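Local coordinates for protein Alpha/beta hydrolase (Legionella pneumophila subsp. pneumophila str. Philadelphia 1, PDB 4EZI) that is probably a serine hydrolase of the alpha/beta-hydrolase fold, possibly a lipase acting on triacylglycerols, though its true substrate is unknown, at residues I100-Y111 with L359-E370. Numbering follows the deposited sequence.
Sequences IYLAAYGNSAGY and LKEQVDFFKQFE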
ATOM      1  N   ILE A 100     -12.598  -5.521  -6.222  1.00  7.63           N
ATOM      2  CA  ILE A 100     -11.961  -6.807  -6.033  1.00  8.09           C
ATOM      3  C   ILE A 100     -11.443  -7.000  -4.604  1.00  7.11           C
ATOM      4  O   ILE A 100     -11.460  -8.123  -4.092  1.00  8.27           O
ATOM      5  CB  ILE A 100     -10.814  -7.018  -7.074  1.00  9.86           C
ATOM      6  CG1 ILE A 100     -10.413  -8.466  -7.162  1.00 11.44           C
ATOM      7  CG2 ILE A 100      -9.637  -6.088  -6.826  1.00 10.08           C
ATOM      8  CD1 ILE A 100     -11.510  -9.382  -7.741  1.00 12.47           C
ATOM      9  N   TYR A 101     -10.985  -5.932  -3.966  1.00  7.29           N
ATOM     10  CA  TYR A 101     -10.465  -6.017  -2.600  1.00  8.03           C
ATOM     11  C   TYR A 101     -11.574  -6.324  -1.620  1.00  7.72           C
ATOM     12  O   TYR A 101     -11.442  -7.196  -0.766  1.00  8.17           O
ATOM     13  CB  TYR A 101      -9.690  -4.747  -2.208  1.00  7.57           C
ATOM     14  CG  TYR A 101      -8.705  -4.374  -3.274  1.00  9.05           C
ATOM     15  CD1 TYR A 101      -7.559  -5.106  -3.446  1.00  8.93           C
ATOM     16  CD2 TYR A 101      -8.960  -3.345  -4.160  1.00 10.75           C
ATOM     17  CE1 TYR A 101      -6.666  -4.855  -4.516  1.00 10.89           C
ATOM     18  CE2 TYR A 101      -8.113  -3.081  -5.219  1.00 12.51           C
ATOM     19  CZ  TYR A 101      -6.968  -3.827  -5.392  1.00 11.86           C
ATOM     20  OH  TYR A 101      -6.148  -3.546  -6.459  1.00 15.46           O
ATOM     21  N   LEU A 102     -12.703  -5.648  -1.772  1.00  6.98           N
ATOM     22  CA  LEU A 102     -13.881  -5.939  -0.957  1.00  7.42           C
ATOM     23  C   LEU A 102     -14.404  -7.362  -1.187  1.00  7.08           C
ATOM     24  O   LEU A 102     -14.715  -8.087  -0.242  1.00  7.92           O
ATOM     25  CB  LEU A 102     -15.006  -4.952  -1.246  1.00  7.49           C
ATOM     26  CG  LEU A 102     -14.723  -3.499  -0.919  1.00  8.51           C
ATOM     27  CD1 LEU A 102     -15.984  -2.700  -1.192  1.00  9.57           C
ATOM     28  CD2 LEU A 102     -14.280  -3.317   0.545  1.00 10.99           C
ATOM     29  N   ALA A 103     -14.455  -7.761  -2.452  1.00  7.27           N
ATOM     30  CA  ALA A 103     -14.999  -9.051  -2.813  1.00  7.22           C
ATOM     31  C   ALA A 103     -14.171 -10.185  -2.219  1.00  7.80           C
ATOM     32  O   ALA A 103     -14.703 -11.150  -1.674  1.00  9.27           O
ATOM     33  CB  ALA A 103     -15.123  -9.165  -4.321  1.00  8.81           C
ATOM     34  N   ALA A 104     -12.854 -10.075  -2.363  1.00  7.89           N
ATOM     35  CA  ALA A 104     -11.968 -11.137  -1.909  1.00  8.80           C
ATOM     36  C   ALA A 104     -11.893 -11.204  -0.383  1.00  7.47           C
ATOM     37  O   ALA A 104     -12.052 -12.265   0.205  1.00  9.33           O
ATOM     38  CB  ALA A 104     -10.577 -10.942  -2.545  1.00  9.43           C
ATOM     39  N   TYR A 105     -11.619 -10.069   0.245  1.00  8.20           N
ATOM     40  CA  TYR A 105     -11.383 -10.038   1.681  1.00  8.07           C
ATOM     41  C   TYR A 105     -12.640  -9.991   2.527  1.00  8.21           C
ATOM     42  O   TYR A 105     -12.627 -10.487   3.659  1.00  9.86           O
ATOM     43  CB  TYR A 105     -10.492  -8.848   2.041  1.00  8.12           C
ATOM     44  CG  TYR A 105      -9.049  -8.995   1.638  1.00  8.98           C
ATOM     45  CD1 TYR A 105      -8.250  -9.953   2.229  1.00  9.35           C
ATOM     46  CD2 TYR A 105      -8.456  -8.159   0.684  1.00 10.32           C
ATOM     47  CE1 TYR A 105      -6.912 -10.102   1.882  1.00  9.98           C
ATOM     48  CE2 TYR A 105      -7.122  -8.296   0.318  1.00 10.46           C
ATOM     49  CZ  TYR A 105      -6.353  -9.266   0.921  1.00 10.06           C
ATOM     50  OH  TYR A 105      -5.007  -9.413   0.628  1.00 11.59           O
ATOM     51  N   GLY A 106     -13.674  -9.348   2.002  1.00  8.48           N
ATOM     52  CA  GLY A 106     -14.913  -9.122   2.718  1.00  8.69           C
ATOM     53  C   GLY A 106     -15.989 -10.111   2.327  1.00  8.27           C
ATOM     54  O   GLY A 106     -16.371 -10.977   3.133  1.00  9.62           O
ATOM     55  N   ASN A 107     -16.492 -10.006   1.098  1.00  8.26           N
ATOM     56  CA  ASN A 107     -17.606 -10.873   0.705  1.00  9.06           C
ATOM     57  C   ASN A 107     -17.254 -12.342   0.731  1.00  8.41           C
ATOM     58  O   ASN A 107     -18.110 -13.155   1.068  1.00  9.68           O
ATOM     59  CB  ASN A 107     -18.179 -10.515  -0.658  1.00  8.50           C
ATOM     60  CG  ASN A 107     -18.585  -9.073  -0.769  1.00  8.31           C
ATOM     61  OD1 ASN A 107     -17.744  -8.225  -1.006  1.00  8.81           O
ATOM     62  ND2 ASN A 107     -19.884  -8.796  -0.649  1.00  9.14           N
ATOM     63  N   SER A 108     -16.025 -12.696   0.359  1.00  8.86           N
ATOM     64  CA  SER A 108     -15.576 -14.081   0.387  1.00  9.00           C
ATOM     65  C   SER A 108     -14.942 -14.434   1.731  1.00  9.77           C
ATOM     66  O   SER A 108     -15.474 -15.284   2.461  1.00 10.86           O
ATOM     67  CB  SER A 108     -14.616 -14.395  -0.774  1.00  9.59           C
ATOM     68  OG  SER A 108     -14.156 -15.723  -0.675  1.00 10.47           O
ATOM     69  N   ALA A 109     -13.820 -13.796   2.079  1.00  8.87           N
ATOM     70  CA  ALA A 109     -13.080 -14.259   3.264  1.00  9.74           C
ATOM     71  C   ALA A 109     -13.794 -13.953   4.568  1.00 10.09           C
ATOM     72  O   ALA A 109     -13.514 -14.586   5.576  1.00 11.20           O
ATOM     73  CB  ALA A 109     -11.644 -13.681   3.269  1.00 10.58           C
ATOM     74  N   GLY A 110     -14.706 -12.989   4.562  1.00 10.00           N
ATOM     75  CA  GLY A 110     -15.477 -12.635   5.746  1.00 10.27           C
ATOM     76  C   GLY A 110     -14.786 -11.739   6.763  1.00  9.90           C
ATOM     77  O   GLY A 110     -15.193 -11.698   7.910  1.00 11.89           O
ATOM     78  N   TYR A 111     -13.777 -10.988   6.327  1.00  9.25           N
ATOM     79  CA  TYR A 111     -13.061 -10.095   7.208  1.00  8.61           C
ATOM     80  C   TYR A 111     -13.638  -8.694   7.134  1.00  8.51           C
ATOM     81  O   TYR A 111     -14.102  -8.239   6.079  1.00  8.98           O
ATOM     82  CB  TYR A 111     -11.569 -10.037   6.839  1.00  9.07           C
ATOM     83  CG  TYR A 111     -10.838 -11.378   6.802  1.00  8.81           C
ATOM     84  CD1 TYR A 111     -11.170 -12.418   7.658  1.00 11.02           C
ATOM     85  CD2 TYR A 111      -9.809 -11.585   5.909  1.00 10.31           C
ATOM     86  CE1 TYR A 111     -10.479 -13.625   7.626  1.00 12.10           C
ATOM     87  CE2 TYR A 111      -9.123 -12.765   5.861  1.00 11.09           C
ATOM     88  CZ  TYR A 111      -9.462 -13.800   6.711  1.00 12.51           C
ATOM     89  OH  TYR A 111      -8.753 -14.985   6.654  1.00 13.58           O
ATOM     90  N   LEU A 359      -3.099 -11.377  -4.963  1.00  7.55           N
ATOM     91  CA  LEU A 359      -4.221 -11.236  -4.031  1.00  7.87           C
ATOM     92  C   LEU A 359      -4.721 -12.603  -3.543  1.00  8.64           C
ATOM     93  O   LEU A 359      -5.042 -12.776  -2.364  1.00  8.86           O
ATOM     94  CB  LEU A 359      -5.330 -10.377  -4.662  0.50  8.29           C
ATOM     95  CG  LEU A 359      -6.611 -10.053  -3.869  0.50  8.01           C
ATOM     96  CD1 LEU A 359      -6.330  -9.508  -2.499  0.50  9.98           C
ATOM     97  CD2 LEU A 359      -7.493  -9.081  -4.662  0.50 10.66           C
ATOM     98  N   LYS A 360      -4.827 -13.554  -4.464  1.00  8.49           N
ATOM     99  CA  LYS A 360      -5.289 -14.906  -4.102  1.00  9.75           C
ATOM    100  C   LYS A 360      -4.348 -15.545  -3.084  1.00  9.69           C
ATOM    101  O   LYS A 360      -4.800 -16.139  -2.097  1.00 10.76           O
ATOM    102  CB  LYS A 360      -5.414 -15.767  -5.362  1.00 10.14           C
ATOM    103  CG  LYS A 360      -5.894 -17.193  -5.136  1.00 15.49           C
ATOM    104  CD  LYS A 360      -7.172 -17.303  -4.370  1.00 21.42           C
ATOM    105  CE  LYS A 360      -7.800 -18.724  -4.483  1.00 22.47           C
ATOM    106  NZ  LYS A 360      -6.769 -19.806  -4.604  1.00 26.53           N
ATOM    107  N   GLU A 361      -3.047 -15.389  -3.298  1.00  8.87           N
ATOM    108  CA  GLU A 361      -2.070 -15.885  -2.339  1.00  9.79           C
ATOM    109  C   GLU A 361      -2.202 -15.234  -0.981  1.00  9.10           C
ATOM    110  O   GLU A 361      -2.026 -15.894   0.051  1.00  9.83           O
ATOM    111  CB  GLU A 361      -0.649 -15.740  -2.846  1.00  9.83           C
ATOM    112  CG  GLU A 361      -0.316 -16.502  -4.123  1.00 11.99           C
ATOM    113  CD  GLU A 361      -0.443 -18.024  -4.038  1.00 21.25           C
ATOM    114  OE1 GLU A 361      -0.301 -18.611  -2.950  1.00 21.80           O
ATOM    115  OE2 GLU A 361      -0.656 -18.641  -5.107  1.00 26.21           O
ATOM    116  N   GLN A 362      -2.457 -13.929  -0.960  1.00  8.42           N
ATOM    117  CA  GLN A 362      -2.633 -13.224   0.314  1.00  8.73           C
ATOM    118  C   GLN A 362      -3.814 -13.794   1.093  1.00  9.01           C
ATOM    119  O   GLN A 362      -3.689 -14.106   2.273  1.00  9.81           O
ATOM    120  CB  GLN A 362      -2.822 -11.713   0.075  1.00  8.93           C
ATOM    121  CG  GLN A 362      -1.573 -11.046  -0.459  1.00  8.55           C
ATOM    122  CD  GLN A 362      -1.824  -9.629  -0.954  1.00  7.60           C
ATOM    123  OE1 GLN A 362      -2.902  -9.302  -1.441  1.00  8.76           O
ATOM    124  NE2 GLN A 362      -0.820  -8.770  -0.836  1.00  7.85           N
ATOM    125  N   VAL A 363      -4.953 -13.917   0.428  1.00  8.74           N
ATOM    126  CA  VAL A 363      -6.143 -14.481   1.082  1.00  9.70           C
ATOM    127  C   VAL A 363      -5.869 -15.886   1.633  1.00 10.32           C
ATOM    128  O   VAL A 363      -6.213 -16.209   2.759  1.00 10.73           O
ATOM    129  CB  VAL A 363      -7.390 -14.525   0.132  1.00 10.72           C
ATOM    130  CG1 VAL A 363      -8.586 -15.250   0.824  1.00 14.24           C
ATOM    131  CG2 VAL A 363      -7.777 -13.126  -0.331  1.00 13.01           C
ATOM    132  N   ASP A 364      -5.221 -16.709   0.817  1.00 10.57           N
ATOM    133  CA  ASP A 364      -4.926 -18.081   1.226  1.00 11.00           C
ATOM    134  C   ASP A 364      -3.980 -18.127   2.431  1.00 10.94           C
ATOM    135  O   ASP A 364      -4.131 -18.969   3.322  1.00 12.11           O
ATOM    136  CB  ASP A 364      -4.350 -18.873   0.073  1.00 12.39           C
ATOM    137  CG  ASP A 364      -5.371 -19.233  -0.979  1.00 16.69           C
ATOM    138  OD1 ASP A 364      -6.589 -19.195  -0.715  1.00 18.14           O
ATOM    139  OD2 ASP A 364      -4.933 -19.619  -2.085  1.00 18.62           O
ATOM    140  N   PHE A 365      -2.997 -17.239   2.456  1.00 10.31           N
ATOM    141  CA  PHE A 365      -2.090 -17.135   3.587  1.00 10.13           C
ATOM    142  C   PHE A 365      -2.830 -16.753   4.864  1.00  8.97           C
ATOM    143  O   PHE A 365      -2.629 -17.369   5.917  1.00 11.52           O
ATOM    144  CB  PHE A 365      -1.004 -16.116   3.272  1.00 10.24           C
ATOM    145  CG  PHE A 365       0.143 -16.081   4.240  1.00 10.22           C
ATOM    146  CD1 PHE A 365       1.003 -17.159   4.371  1.00 11.05           C
ATOM    147  CD2 PHE A 365       0.383 -14.954   5.006  1.00 10.23           C
ATOM    148  CE1 PHE A 365       2.094 -17.099   5.228  1.00 10.76           C
ATOM    149  CE2 PHE A 365       1.448 -14.890   5.878  1.00 11.53           C
ATOM    150  CZ  PHE A 365       2.318 -15.967   5.974  1.00 11.53           C
ATOM    151  N   PHE A 366      -3.716 -15.777   4.771  1.00  9.29           N
ATOM    152  CA  PHE A 366      -4.479 -15.360   5.931  1.00  9.75           C
ATOM    153  C   PHE A 366      -5.403 -16.461   6.429  1.00 11.15           C
ATOM    154  O   PHE A 366      -5.517 -16.698   7.639  1.00 11.71           O
ATOM    155  CB  PHE A 366      -5.263 -14.082   5.636  1.00  9.54           C
ATOM    156  CG  PHE A 366      -4.379 -12.893   5.350  1.00  9.04           C
ATOM    157  CD1 PHE A 366      -3.039 -12.874   5.753  1.00  8.94           C
ATOM    158  CD2 PHE A 366      -4.872 -11.812   4.638  1.00  9.40           C
ATOM    159  CE1 PHE A 366      -2.248 -11.794   5.493  1.00  9.19           C
ATOM    160  CE2 PHE A 366      -4.064 -10.705   4.378  1.00  9.92           C
ATOM    161  CZ  PHE A 366      -2.752 -10.696   4.802  1.00  9.71           C
ATOM    162  N   LYS A 367      -6.007 -17.189   5.512  1.00 10.13           N
ATOM    163  CA  LYS A 367      -6.865 -18.310   5.903  1.00 11.17           C
ATOM    164  C   LYS A 367      -6.082 -19.381   6.676  1.00 11.68           C
ATOM    165  O   LYS A 367      -6.596 -19.958   7.644  1.00 12.70           O
ATOM    166  CB  LYS A 367      -7.550 -18.905   4.684  1.00 11.94           C
ATOM    167  CG  LYS A 367      -8.676 -18.033   4.120  1.00 12.03           C
ATOM    168  CD  LYS A 367      -9.930 -18.145   4.986  1.00 12.90           C
ATOM    169  CE  LYS A 367     -10.899 -17.014   4.723  1.00 12.04           C
ATOM    170  NZ  LYS A 367     -12.023 -17.043   5.716  1.00 12.86           N
ATOM    171  N   GLN A 368      -4.831 -19.623   6.276  1.00 12.18           N
ATOM    172  CA  GLN A 368      -3.976 -20.572   6.965  1.00 11.84           C
ATOM    173  C   GLN A 368      -3.818 -20.184   8.422  1.00 12.11           C
ATOM    174  O   GLN A 368      -3.891 -21.041   9.301  1.00 13.83           O
ATOM    175  CB  GLN A 368      -2.616 -20.664   6.281  1.00 14.23           C
ATOM    176  CG  GLN A 368      -1.660 -21.633   6.944  1.00 18.19           C
ATOM    177  CD  GLN A 368      -0.324 -21.736   6.237  1.00 24.43           C
ATOM    178  OE1 GLN A 368      -0.203 -21.428   5.047  1.00 27.91           O
ATOM    179  NE2 GLN A 368       0.687 -22.190   6.975  1.00 27.90           N
ATOM    180  N   PHE A 369      -3.610 -18.904   8.688  1.00 11.08           N
ATOM    181  CA  PHE A 369      -3.413 -18.426  10.041  1.00 12.25           C
ATOM    182  C   PHE A 369      -4.700 -18.127  10.787  1.00 12.13           C
ATOM    183  O   PHE A 369      -4.701 -18.115  12.020  1.00 14.13           O
ATOM    184  CB  PHE A 369      -2.336 -17.327  10.077  1.00 12.15           C
ATOM    185  CG  PHE A 369      -1.005 -17.890   9.753  1.00 12.12           C
ATOM    186  CD1 PHE A 369      -0.356 -18.667  10.702  1.00 12.86           C
ATOM    187  CD2 PHE A 369      -0.476 -17.825   8.464  1.00 12.39           C
ATOM    188  CE1 PHE A 369       0.813 -19.310  10.390  1.00 13.75           C
ATOM    189  CE2 PHE A 369       0.713 -18.457   8.158  1.00 14.97           C
ATOM    190  CZ  PHE A 369       1.351 -19.200   9.133  1.00 15.16           C
ATOM    191  N   GLU A 370      -5.799 -17.963  10.064  1.00 12.31           N
ATOM    192  CA  GLU A 370      -7.120 -17.878  10.683  1.00 11.95           C
ATOM    193  C   GLU A 370      -7.469 -19.182  11.401  1.00 12.30           C
ATOM    194  O   GLU A 370      -8.048 -19.156  12.482  1.00 13.76           O
ATOM    195  CB  GLU A 370      -8.165 -17.596   9.595  1.00 11.57           C
ATOM    196  CG  GLU A 370      -9.590 -17.466  10.133  1.00 12.97           C
ATOM    197  CD  GLU A 370     -10.611 -16.986   9.070  1.00 13.79           C
ATOM    198  OE1 GLU A 370     -10.281 -16.917   7.876  1.00 14.73           O
ATOM    199  OE2 GLU A 370     -11.746 -16.666   9.449  1.00 23.68           O
TER
HETATM  200  O   HOH W   1     -15.019 -17.284   4.453  1.00 17.90           O
HETATM  201  O   HOH W   2     -13.706 -15.261   8.243  1.00 18.43           O
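Tyr111 and Glu370 meet at a ring edge: the Glu370 carboxylate carbon lies in the plane of the Tyr111 ring, while Ala109 CB sits 3.7 Å above one of its faces, toward the rim. The ring of Tyr105 turns an edge to Phe366, CE1 to CD2 at 3.8 Å, and its own edge also receives Gln362 OE1; one face of Phe366 carries the carbonyl oxygen of Gln362. Tyr111 OH donates to Glu370 OE1 over 2.7 Å, coming from above the carboxylate plane (50° out of it), whereas Lys367 NZ reaches the same oxygen from the syn side at 2.8 Å. Two donors therefore grip one oxygen and probably limit the rotation of the carboxylate. Bent at chi2 (-77°), the Lys367 chain also brings its NZ to a lone pair of Ala109 O, at 2.9 Å, in the turn that leads to Tyr111. Tyr105 OH makes a weak bond to Gln362 OE1 (3.0 Å), and Gln362 NE2 is held by the carbonyls of Ala195 and Gly167. Tyr105 and, in the conformer described, Leu359 are reciprocal knobs into holes, the latter sending CD2 to Ile100 CG1 at 3.9 Å. Helical segments 100-108 and 359-370 run nearly parallel, crossing at -19°, and their side chains pack on strands 74-80 and 162-168, an arrangement characteristic of helices flanking the central sheet of an alpha/beta hydrolase, here beside the probable nucleophile elbow.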